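Local coordinates for protein ferredoxin NADP reductase (Plasmodium falciparum, PDB 3JQQ) that transfers electrons from or to ferredoxin through a bound FAD, interconverting NADP(+) and NADPH in the apicoplast, at residues L38-N43 / E112-A117; L16-V21 / I151-A156; N272-Y277 / E305-R310. The protein carries 1 engineered substitution. One frame throughout, in Å; residues are numbered along the deposited sequence.

Contact 1: residues L38-N43 / E112-A117; sequences LEINHN and ENLSVA. With FAD (flavin-adenine dinucleotide), chain I.
Leu114 lays its branched end alongside Ile40, the two side chains pointing the same way from neighbouring strands. Its CD1 lies 3.9 Å from Ile40 CB. Its other methyl, CD2, turns to the ring of His42 and stops 3.6 Å from CD2 of that ring. CG of Leu114 sits between its backbone N and its carbonyl carbon (chi1 68°), and from there CD1 faces Ile40 and CD2 faces His42. The backbones are joined as an antiparallel pair. Ile40 N donates to Leu114 O at 2.9 Å, and Leu114 N returns a bond to Ile40 O. Towards the flavin, Leu38 N binds Val116 O, while the reverse bond is weak. These strands belong to the antiparallel barrel that forms the FAD-binding domain of the ferredoxin reductase fold. The segment 112-117 reaches the cofactor at Ala117: FAD N3 donates to Ala117 O at 2.8 Å, so a backbone carbonyl grips the flavin at N3. Ile40 also packs on Ile151 and Leu153 of another strand of the sheet. On the face that carries Glu39, its side chain crosses that of Asn113 at about a right angle. Asn113 ND2 gives Glu39 OE2 a hydrogen bond of 2.7 Å, meeting the carboxylate on its anti side and 17° out of its plane. The Glu39 chain is extended, with CG anti to the backbone N (chi1 -160°), and this carries the carboxylate across to the amide. Beyond the paired strands, water 1 accepts from His42 N and donates to Glu112 O at 2.7 Å. The same water lies over one face of the His42 ring.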
loop_
_atom_site.group_PDB
_atom_site.type_symbol
_atom_site.label_atom_id
_atom_site.label_comp_id
_atom_site.label_asym_id
_atom_site.label_seq_id
_atom_site.Cartn_x
_atom_site.Cartn_y
_atom_site.Cartn_z
ATOM N N LEU B 38 -13.839 8.587 13.067
ATOM C CA LEU B 38 -13.574 9.239 14.344
ATOM C C LEU B 38 -14.048 10.686 14.324
ATOM O O LEU B 38 -13.650 11.458 13.456
ATOM C CB LEU B 38 -12.076 9.211 14.671
ATOM C CG LEU B 38 -11.347 7.872 14.804
ATOM C CD1 LEU B 38 -9.869 8.096 15.083
ATOM C CD2 LEU B 38 -11.972 7.020 15.904
ATOM N N GLU B 39 -14.897 11.056 15.277
ATOM C CA GLU B 39 -15.185 12.466 15.496
ATOM C C GLU B 39 -14.225 12.974 16.564
ATOM O O GLU B 39 -14.123 12.394 17.645
ATOM C CB GLU B 39 -16.647 12.704 15.898
ATOM C CG GLU B 39 -17.103 14.147 15.657
ATOM C CD GLU B 39 -18.575 14.382 15.953
ATOM O OE1 GLU B 39 -19.389 13.456 15.748
ATOM O OE2 GLU B 39 -18.918 15.507 16.383
ATOM N N ILE B 40 -13.506 14.047 16.246
ATOM C CA ILE B 40 -12.443 14.540 17.114
ATOM C C ILE B 40 -12.628 16.006 17.502
ATOM O O ILE B 40 -12.773 16.874 16.645
ATOM C CB ILE B 40 -11.064 14.346 16.464
ATOM C CG1 ILE B 40 -10.731 12.854 16.359
ATOM C CG2 ILE B 40 -9.990 15.080 17.264
ATOM C CD1 ILE B 40 -9.415 12.565 15.677
ATOM N N ASN B 41 -12.629 16.266 18.813
ATOM C CA ASN B 41 -12.725 17.625 19.338
ATOM C C ASN B 41 -11.334 18.206 19.549
ATOM O O ASN B 41 -10.554 17.707 20.362
ATOM C CB ASN B 41 -13.525 17.645 20.644
ATOM C CG ASN B 41 -13.834 19.056 21.128
ATOM O OD1 ASN B 41 -12.944 19.903 21.252
ATOM N ND2 ASN B 41 -15.107 19.324 21.417
ATOM N N HIS B 42 -11.034 19.256 18.805
ATOM C CA HIS B 42 -9.720 19.877 18.842
ATOM C C HIS B 42 -9.840 21.303 19.395
ATOM O O HIS B 42 -8.887 22.082 19.342
ATOM C CB HIS B 42 -9.127 19.900 17.435
ATOM C CG HIS B 42 -10.017 20.551 16.421
ATOM N ND1 HIS B 42 -9.987 21.912 16.169
ATOM C CD2 HIS B 42 -10.975 20.039 15.602
ATOM C CE1 HIS B 42 -10.882 22.204 15.233
ATOM N NE2 HIS B 42 -11.495 21.090 14.877
ATOM N N ASN B 43 -11.024 21.619 19.919
ATOM C CA ASN B 43 -11.322 22.928 20.508
ATOM C C ASN B 43 -11.103 24.111 19.568
ATOM O O ASN B 43 -10.676 25.186 19.995
ATOM C CB ASN B 43 -10.561 23.131 21.822
ATOM C CG ASN B 43 -11.314 22.590 23.020
ATOM O OD1 ASN B 43 -12.477 22.203 22.908
ATOM N ND2 ASN B 43 -10.659 22.563 24.174
ATOM N N GLU B 112 -17.522 22.165 14.105
ATOM C CA GLU B 112 -16.818 22.276 15.374
ATOM C C GLU B 112 -15.732 21.207 15.454
ATOM O O GLU B 112 -14.559 21.513 15.635
ATOM C CB GLU B 112 -17.801 22.154 16.544
ATOM C CG GLU B 112 -17.239 22.595 17.887
ATOM C CD GLU B 112 -18.324 22.855 18.920
ATOM O OE1 GLU B 112 -18.038 22.726 20.129
ATOM O OE2 GLU B 112 -19.464 23.190 18.523
ATOM N N ASN B 113 -16.140 19.950 15.301
ATOM C CA ASN B 113 -15.216 18.815 15.321
ATOM C C ASN B 113 -14.718 18.432 13.932
ATOM O O ASN B 113 -15.309 18.833 12.926
ATOM C CB ASN B 113 -15.893 17.600 15.961
ATOM C CG ASN B 113 -16.317 17.859 17.391
ATOM O OD1 ASN B 113 -15.549 18.388 18.193
ATOM N ND2 ASN B 113 -17.545 17.477 17.721
ATOM N N LEU B 114 -13.634 17.660 13.879
ATOM C CA LEU B 114 -13.114 17.162 12.604
ATOM C C LEU B 114 -13.318 15.651 12.448
ATOM O O LEU B 114 -13.440 14.924 13.436
ATOM C CB LEU B 114 -11.639 17.546 12.417
ATOM C CG LEU B 114 -10.578 16.908 13.322
ATOM C CD1 LEU B 114 -10.229 15.506 12.847
ATOM C CD2 LEU B 114 -9.332 17.778 13.372
ATOM N N SER B 115 -13.361 15.194 11.197
ATOM C CA SER B 115 -13.616 13.790 10.878
ATOM C C SER B 115 -12.389 13.116 10.280
ATOM O O SER B 115 -11.540 13.764 9.675
ATOM C CB SER B 115 -14.765 13.662 9.875
ATOM O OG SER B 115 -15.877 14.448 10.252
ATOM N N VAL B 116 -12.328 11.800 10.437
ATOM C CA VAL B 116 -11.277 10.981 9.864
ATOM C C VAL B 116 -11.802 9.554 9.754
ATOM O O VAL B 116 -12.515 9.086 10.643
ATOM C CB VAL B 116 -10.009 11.008 10.740
ATOM C CG1 VAL B 116 -9.396 9.619 10.840
ATOM C CG2 VAL B 116 -9.004 12.024 10.197
ATOM N N ALA B 117 -11.482 8.878 8.655
ATOM C CA ALA B 117 -11.883 7.485 8.474
ATOM C C ALA B 117 -10.654 6.599 8.353
ATOM O O ALA B 117 -9.837 6.772 7.446
ATOM C CB ALA B 117 -12.775 7.335 7.256
HETATM P PA FAD I . 1.784 -0.119 9.737
HETATM O O1A FAD I . 2.541 1.143 9.401
HETATM O O2A FAD I . 2.138 -0.608 11.121
HETATM O O5B FAD I . 2.057 -1.249 8.617
HETATM C C5B FAD I . 1.659 -1.046 7.278
HETATM C C4B FAD I . 1.005 -2.305 6.713
HETATM O O4B FAD I . 1.853 -3.428 6.877
HETATM C C3B FAD I . -0.292 -2.624 7.433
HETATM O O3B FAD I . -1.205 -3.142 6.495
HETATM C C2B FAD I . 0.093 -3.714 8.412
HETATM O O2B FAD I . -0.970 -4.617 8.611
HETATM C C1B FAD I . 1.275 -4.393 7.741
HETATM N N9A FAD I . 2.285 -4.850 8.714
HETATM C C8A FAD I . 2.897 -4.104 9.687
HETATM N N7A FAD I . 3.766 -4.901 10.355
HETATM C C5A FAD I . 3.720 -6.139 9.816
HETATM C C6A FAD I . 4.395 -7.317 10.113
HETATM N N6A FAD I . 5.218 -7.375 11.158
HETATM N N1A FAD I . 4.131 -8.450 9.373
HETATM C C2A FAD I . 3.207 -8.406 8.350
HETATM N N3A FAD I . 2.540 -7.233 8.064
HETATM C C4A FAD I . 2.794 -6.117 8.785
HETATM N N1 FAD I . -5.330 5.592 5.820
HETATM C C2 FAD I . -6.639 5.551 6.247
HETATM O O2 FAD I . -7.056 4.536 6.807
HETATM N N3 FAD I . -7.469 6.637 6.049
HETATM C C4 FAD I . -6.995 7.767 5.418
HETATM O O4 FAD I . -7.737 8.731 5.239
HETATM C C4X FAD I . -5.677 7.810 4.985
HETATM N N5 FAD I . -5.198 8.939 4.355
HETATM C C5X FAD I . -3.887 8.967 3.930
HETATM C C6 FAD I . -3.406 10.108 3.294
HETATM C C7 FAD I . -2.089 10.155 2.862
HETATM C C7M FAD I . -1.573 11.388 2.175
HETATM C C8 FAD I . -1.255 9.056 3.071
HETATM C C8M FAD I . 0.175 9.083 2.608
HETATM C C9 FAD I . -1.739 7.919 3.705
HETATM C C9A FAD I . -3.054 7.866 4.137
HETATM N N10 FAD I . -3.526 6.730 4.778
HETATM C C10 FAD I . -4.844 6.713 5.190
HETATM C "C1'" FAD I . -2.601 5.597 5.175
HETATM C "C2'" FAD I . -2.274 5.616 6.674
HETATM O "O2'" FAD I . -1.486 6.746 6.957
HETATM C "C3'" FAD I . -1.488 4.407 7.206
HETATM O "O3'" FAD I . -0.460 4.043 6.310
HETATM C "C4'" FAD I . -2.357 3.191 7.524
HETATM O "O4'" FAD I . -3.225 3.518 8.586
HETATM C "C5'" FAD I . -1.490 2.014 7.962
HETATM O "O5'" FAD I . -0.796 2.411 9.121
HETATM P P FAD I . -0.505 1.385 10.327
HETATM O O1P FAD I . 0.453 2.022 11.307
HETATM O O2P FAD I . -1.781 0.954 11.016
HETATM O O3P FAD I . 0.199 0.131 9.607
HETATM O O HOH W 1 -13.069 21.057 17.885
#

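Contact 2: residues L16-V21 / I151-A156; sequences LKCKIV and IYLTGA
Lys17 and Tyr152 lie side by side and point the same way, one from each of two antiparallel strands of the FAD-binding barrel. Strand 16-21 here pairs with strand 151-156. CB of Lys17 is 3.7 Å from CE2 of Tyr152, and the aliphatic chain then follows the ring out to its hydroxyl. Lys17 CG is anti to the backbone N (chi1 178°), and the chain stays extended until it bends at the last torsion. NZ leaves the tyrosine and forms a salt bridge with Asp150. Lys19 NZ also reaches Asp150, and it donates to the backbone O of Asn148. Tyr152 meets the ring of Tyr60 as well.

The opposite face of the sheet is apolar. Ile20 and Ile151 cross at a slant, with CD1 of Ile20 3.9 Å from CG2 of Ile151. That same CG2 lies 3.9 Å from Cys18 CB, so one methyl serves two neighbours. Leu153 and Ile151 continue this layer onto Ile56 of strand 53-56, while Ile20 packs on Ile40 of strand 35-41.

Four backbone hydrogen bonds join the strands through the Leu16-Leu153 and Cys18-Ile151 pairs. Between them, Leu16 O also takes a CA-H...O contact from Tyr152. Ile20 continues the backbone pairing to Asn148 and Asp149. The bond from Ile151 N reaches Cys18 O at 3.1 Å, from well above the carbonyl plane.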
loop_
_atom_site.group_PDB
_atom_site.type_symbol
_atom_site.label_atom_id
_atom_site.label_comp_id
_atom_site.label_asym_id
_atom_site.label_seq_id
_atom_site.Cartn_x
_atom_site.Cartn_y
_atom_site.Cartn_z
ATOM N N LEU B 16 -0.960 18.513 18.843
ATOM C CA LEU B 16 -2.149 19.046 19.501
ATOM C C LEU B 16 -2.937 17.931 20.183
ATOM O O LEU B 16 -3.328 16.951 19.545
ATOM C CB LEU B 16 -3.041 19.787 18.502
ATOM C CG LEU B 16 -4.343 20.371 19.060
ATOM C CD1 LEU B 16 -4.052 21.375 20.164
ATOM C CD2 LEU B 16 -5.173 21.012 17.953
ATOM N N LYS B 17 -3.152 18.088 21.485
ATOM C CA LYS B 17 -3.922 17.139 22.282
ATOM C C LYS B 17 -5.411 17.300 22.001
ATOM O O LYS B 17 -5.973 18.375 22.205
ATOM C CB LYS B 17 -3.645 17.364 23.770
ATOM C CG LYS B 17 -4.426 16.460 24.717
ATOM C CD LYS B 17 -4.041 16.743 26.167
ATOM C CE LYS B 17 -4.647 15.733 27.124
ATOM N NZ LYS B 17 -6.138 15.792 27.143
ATOM N N CYS B 18 -6.044 16.229 21.533
ATOM C CA CYS B 18 -7.458 16.271 21.168
ATOM C C CYS B 18 -8.261 15.211 21.903
ATOM O O CYS B 18 -7.703 14.378 22.617
ATOM C CB CYS B 18 -7.629 16.087 19.659
ATOM S SG CYS B 18 -6.825 17.343 18.640
ATOM N N LYS B 19 -9.579 15.246 21.720
ATOM C CA LYS B 19 -10.473 14.272 22.341
ATOM C C LYS B 19 -11.307 13.514 21.314
ATOM O O LYS B 19 -11.783 14.088 20.334
ATOM C CB LYS B 19 -11.415 14.958 23.335
ATOM C CG LYS B 19 -10.800 15.263 24.695
ATOM C CD LYS B 19 -10.541 13.987 25.481
ATOM C CE LYS B 19 -10.184 14.294 26.928
ATOM N NZ LYS B 19 -9.668 13.091 27.639
ATOM N N ILE B 20 -11.484 12.220 21.560
ATOM C CA ILE B 20 -12.403 11.394 20.793
ATOM C C ILE B 20 -13.842 11.648 21.238
ATOM O O ILE B 20 -14.194 11.404 22.391
ATOM C CB ILE B 20 -12.089 9.900 20.997
ATOM C CG1 ILE B 20 -10.708 9.561 20.427
ATOM C CG2 ILE B 20 -13.175 9.033 20.364
ATOM C CD1 ILE B 20 -10.541 9.945 18.970
ATOM N N VAL B 21 -14.674 12.140 20.317
ATOM C CA VAL B 21 -16.088 12.377 20.609
ATOM C C VAL B 21 -16.958 11.189 20.200
ATOM O O VAL B 21 -17.856 10.784 20.937
ATOM C CB VAL B 21 -16.607 13.643 19.909
ATOM C CG1 VAL B 21 -18.111 13.763 20.085
ATOM C CG2 VAL B 21 -15.899 14.875 20.455
ATOM N N ILE B 151 -6.120 11.853 21.913
ATOM C CA ILE B 151 -5.464 11.542 20.647
ATOM C C ILE B 151 -4.677 12.768 20.186
ATOM O O ILE B 151 -5.168 13.897 20.270
ATOM C CB ILE B 151 -6.468 11.082 19.564
ATOM C CG1 ILE B 151 -5.729 10.576 18.323
ATOM C CG2 ILE B 151 -7.429 12.205 19.206
ATOM C CD1 ILE B 151 -6.643 10.022 17.242
ATOM N N TYR B 152 -3.450 12.548 19.721
ATOM C CA TYR B 152 -2.548 13.655 19.406
ATOM C C TYR B 152 -2.334 13.849 17.903
ATOM O O TYR B 152 -1.846 12.954 17.208
ATOM C CB TYR B 152 -1.213 13.482 20.136
ATOM C CG TYR B 152 -1.332 13.539 21.645
ATOM C CD1 TYR B 152 -1.797 12.447 22.370
ATOM C CD2 TYR B 152 -0.981 14.686 22.348
ATOM C CE1 TYR B 152 -1.908 12.495 23.750
ATOM C CE2 TYR B 152 -1.089 14.744 23.728
ATOM C CZ TYR B 152 -1.552 13.646 24.423
ATOM O OH TYR B 152 -1.659 13.699 25.794
ATOM N N LEU B 153 -2.709 15.035 17.423
ATOM C CA LEU B 153 -2.671 15.376 16.000
ATOM C C LEU B 153 -1.489 16.271 15.628
ATOM O O LEU B 153 -1.047 17.104 16.425
ATOM C CB LEU B 153 -3.961 16.100 15.584
ATOM C CG LEU B 153 -5.291 15.363 15.359
ATOM C CD1 LEU B 153 -5.104 14.098 14.539
ATOM C CD2 LEU B 153 -5.981 15.051 16.675
ATOM N N THR B 154 -0.997 16.092 14.404
ATOM C CA THR B 154 -0.062 17.023 13.779
ATOM C C THR B 154 -0.713 17.530 12.494
ATOM O O THR B 154 -1.658 16.914 11.998
ATOM C CB THR B 154 1.263 16.339 13.412
ATOM O OG1 THR B 154 1.043 15.418 12.335
ATOM C CG2 THR B 154 1.843 15.600 14.609
ATOM N N GLY B 155 -0.217 18.639 11.950
ATOM C CA GLY B 155 -0.741 19.155 10.681
ATOM C C GLY B 155 -1.088 20.633 10.700
ATOM O O GLY B 155 -0.754 21.342 11.650
ATOM N N ALA B 156 -1.769 21.102 9.650
ATOM C CA ALA B 156 -2.205 20.258 8.541
ATOM C C ALA B 156 -1.063 19.903 7.593
ATOM O O ALA B 156 0.024 20.462 7.686
ATOM C CB ALA B 156 -3.331 20.940 7.774
#

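Contact 3: residues N272-Y277 / E305-R310; sequences NLFNNY and EKKKKR
The guanidinium of Arg310 lies flat over one face of the Phe274 ring, with the two planes 14° apart and their centres 3.9 Å apart. Edge positions are used too. Lys307 O lies at the ring edge, near its plane, 3.9 Å from Phe274 CZ. In the plane of the guanidinium lies Phe274 O, which takes a hydrogen bond from Arg310 NH1 at 2.8 Å. One residue therefore offers Arg310 both its ring and its carbonyl.

The two side chains come from opposite directions. CG of Phe274 is anti to the backbone N (chi1 179°), which sends the ring out from the helix. The Arg310 chain bends at chi3 (-83°), turning the guanidinium over that ring. NH2 is the nitrogen closest to the ring, 3.3 Å from CE2. Asn275 and Lys307 meet more loosely beside this stack. OD1 of Asn275 is 3.8 Å from Lys307 NZ and 3.9 Å from Arg310 NH2.

The contact ties the C-terminal part of helix 267-276 to the loop 305-310 that leads into strand 311-315, an outer strand of the parallel sheet of the NADP-binding domain. Phe274 also packs on Leu281 of strand 280-285.

Arg310 is thus held by a flat cation-pi stack and an in-plane bond, which together fix the rotation of its guanidinium. NH1 has a further, weak bond to Cys279 O. Its positive charge probably also interacts favourably with the nearby C-terminal end of the helix dipole.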
loop_
_atom_site.group_PDB
_atom_site.type_symbol
_atom_site.label_atom_id
_atom_site.label_comp_id
_atom_site.label_asym_id
_atom_site.label_seq_id
_atom_site.Cartn_x
_atom_site.Cartn_y
_atom_site.Cartn_z
ATOM N N ASN B 272 -14.814 14.409 -22.610
ATOM C CA ASN B 272 -15.756 15.507 -22.810
ATOM C C ASN B 272 -16.031 16.290 -21.528
ATOM O O ASN B 272 -16.160 17.514 -21.558
ATOM C CB ASN B 272 -17.066 15.000 -23.425
ATOM C CG ASN B 272 -16.964 14.784 -24.926
ATOM O OD1 ASN B 272 -17.919 14.342 -25.567
ATOM N ND2 ASN B 272 -15.804 15.096 -25.494
ATOM N N LEU B 273 -16.121 15.583 -20.405
ATOM C CA LEU B 273 -16.308 16.237 -19.107
ATOM C C LEU B 273 -15.108 17.105 -18.750
ATOM O O LEU B 273 -15.263 18.268 -18.376
ATOM C CB LEU B 273 -16.558 15.208 -18.002
ATOM C CG LEU B 273 -18.000 14.741 -17.785
ATOM C CD1 LEU B 273 -18.039 13.593 -16.795
ATOM C CD2 LEU B 273 -18.871 15.898 -17.321
ATOM N N PHE B 274 -13.911 16.541 -18.870
ATOM C CA PHE B 274 -12.699 17.277 -18.525
ATOM C C PHE B 274 -12.450 18.462 -19.456
ATOM O O PHE B 274 -12.021 19.526 -19.008
ATOM C CB PHE B 274 -11.477 16.356 -18.509
ATOM C CG PHE B 274 -10.191 17.067 -18.191
ATOM C CD1 PHE B 274 -9.873 17.396 -16.883
ATOM C CD2 PHE B 274 -9.308 17.417 -19.198
ATOM C CE1 PHE B 274 -8.695 18.054 -16.587
ATOM C CE2 PHE B 274 -8.129 18.076 -18.907
ATOM C CZ PHE B 274 -7.822 18.395 -17.600
ATOM N N ASN B 275 -12.720 18.281 -20.746
ATOM C CA ASN B 275 -12.423 19.318 -21.735
ATOM C C ASN B 275 -13.557 20.322 -21.985
ATOM O O ASN B 275 -13.317 21.527 -22.056
ATOM C CB ASN B 275 -11.960 18.690 -23.054
ATOM C CG ASN B 275 -10.517 18.218 -23.000
ATOM O OD1 ASN B 275 -9.688 18.801 -22.301
ATOM N ND2 ASN B 275 -10.212 17.160 -23.743
ATOM N N ASN B 276 -14.784 19.819 -22.120
ATOM C CA ASN B 276 -15.930 20.691 -22.411
ATOM C C ASN B 276 -16.504 21.413 -21.190
ATOM O O ASN B 276 -17.187 22.428 -21.330
ATOM C CB ASN B 276 -17.033 19.905 -23.127
ATOM C CG ASN B 276 -16.725 19.671 -24.593
ATOM O OD1 ASN B 276 -16.121 20.517 -25.254
ATOM N ND2 ASN B 276 -17.140 18.515 -25.110
ATOM N N TYR B 277 -16.225 20.892 -19.993
ATOM C CA TYR B 277 -16.744 21.491 -18.763
ATOM C C TYR B 277 -15.637 22.029 -17.857
ATOM O O TYR B 277 -15.888 22.399 -16.711
ATOM C CB TYR B 277 -17.623 20.494 -18.002
ATOM C CG TYR B 277 -18.950 20.214 -18.675
ATOM C CD1 TYR B 277 -19.083 19.176 -19.596
ATOM C CD2 TYR B 277 -20.069 20.986 -18.396
ATOM C CE1 TYR B 277 -20.293 18.917 -20.215
ATOM C CE2 TYR B 277 -21.287 20.733 -19.015
ATOM C CZ TYR B 277 -21.392 19.699 -19.920
ATOM O OH TYR B 277 -22.591 19.446 -20.538
ATOM N N GLU B 305 0.229 21.863 -21.130
ATOM C CA GLU B 305 0.906 22.700 -20.168
ATOM C C GLU B 305 -0.024 23.238 -19.140
ATOM O O GLU B 305 0.261 23.135 -17.994
ATOM C CB GLU B 305 1.677 23.847 -20.830
ATOM C CG GLU B 305 3.168 23.558 -21.274
ATOM C CD GLU B 305 4.242 24.221 -20.403
ATOM O OE1 GLU B 305 4.404 23.795 -19.244
ATOM O OE2 GLU B 305 4.918 25.161 -20.879
ATOM N N LYS B 306 -1.176 23.738 -19.553
ATOM C CA LYS B 306 -2.133 24.383 -18.653
ATOM C C LYS B 306 -3.124 23.426 -18.068
ATOM O O LYS B 306 -3.859 23.758 -17.171
ATOM C CB LYS B 306 -2.967 25.408 -19.402
ATOM C CG LYS B 306 -4.330 24.846 -19.746
ATOM C CD LYS B 306 -5.174 25.703 -20.704
ATOM C CE LYS B 306 -6.271 24.861 -21.342
ATOM N NZ LYS B 306 -7.087 24.171 -20.309
ATOM N N LYS B 307 -3.159 22.240 -18.615
ATOM C CA LYS B 307 -4.126 21.229 -18.210
ATOM C C LYS B 307 -3.598 20.440 -17.019
ATOM O O LYS B 307 -4.341 19.704 -16.369
ATOM C CB LYS B 307 -4.434 20.286 -19.375
ATOM C CG LYS B 307 -5.064 20.982 -20.573
ATOM C CD LYS B 307 -5.407 19.999 -21.679
ATOM C CE LYS B 307 -6.055 20.715 -22.859
ATOM N NZ LYS B 307 -6.394 19.770 -23.962
ATOM N N LYS B 308 -2.311 20.601 -16.733
ATOM C CA LYS B 308 -1.700 19.944 -15.586
ATOM C C LYS B 308 -1.945 20.724 -14.295
ATOM O O LYS B 308 -1.691 20.219 -13.202
ATOM C CB LYS B 308 -0.204 19.721 -15.822
ATOM C CG LYS B 308 0.093 18.472 -16.640
ATOM C CD LYS B 308 1.440 18.544 -17.327
ATOM C CE LYS B 308 1.695 17.281 -18.142
ATOM N NZ LYS B 308 2.857 17.431 -19.065
ATOM N N LYS B 309 -2.445 21.950 -14.428
ATOM C CA LYS B 309 -2.820 22.747 -13.263
ATOM C C LYS B 309 -4.145 22.232 -12.725
ATOM O O LYS B 309 -4.480 22.430 -11.556
ATOM C CB LYS B 309 -2.965 24.228 -13.632
ATOM C CG LYS B 309 -4.323 24.594 -14.241
ATOM C CD LYS B 309 -4.529 26.105 -14.340
ATOM C CE LYS B 309 -4.790 26.732 -12.976
ATOM N NZ LYS B 309 -4.989 28.209 -13.070
ATOM N N ARG B 310 -4.890 21.562 -13.597
ATOM C CA ARG B 310 -6.242 21.117 -13.291
ATOM C C ARG B 310 -6.286 19.706 -12.712
ATOM O O ARG B 310 -7.322 19.262 -12.221
ATOM C CB ARG B 310 -7.116 21.188 -14.547
ATOM C CG ARG B 310 -7.348 22.598 -15.069
ATOM C CD ARG B 310 -8.568 22.648 -15.979
ATOM N NE ARG B 310 -8.258 22.248 -17.350
ATOM C CZ ARG B 310 -9.106 21.605 -18.147
ATOM N NH1 ARG B 310 -10.313 21.267 -17.702
ATOM N NH2 ARG B 310 -8.744 21.288 -19.383
#

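How the contacts relate
Contacts 1 and 2 are buried and belong to one antiparallel sheet. Their centres are about 8 Å apart. Strands 35-41 and 16-25 are neighbours in it, so the two contacts meet directly: Asn41 N lies 2.8 Å from Lys19 O, and Ile40 CG2 packs 3.5 Å from Cys18 CB. Both rely on backbone bonds and an apolar layer, but contact 1 alone touches the flavin. Contact 3 is only partly buried and lies on the other side of the chain's centre, with its centre about 34 Å from that of contact 1. It joins a helix to a loop in the NADP-binding domain, through one stacked arginine instead of paired strands.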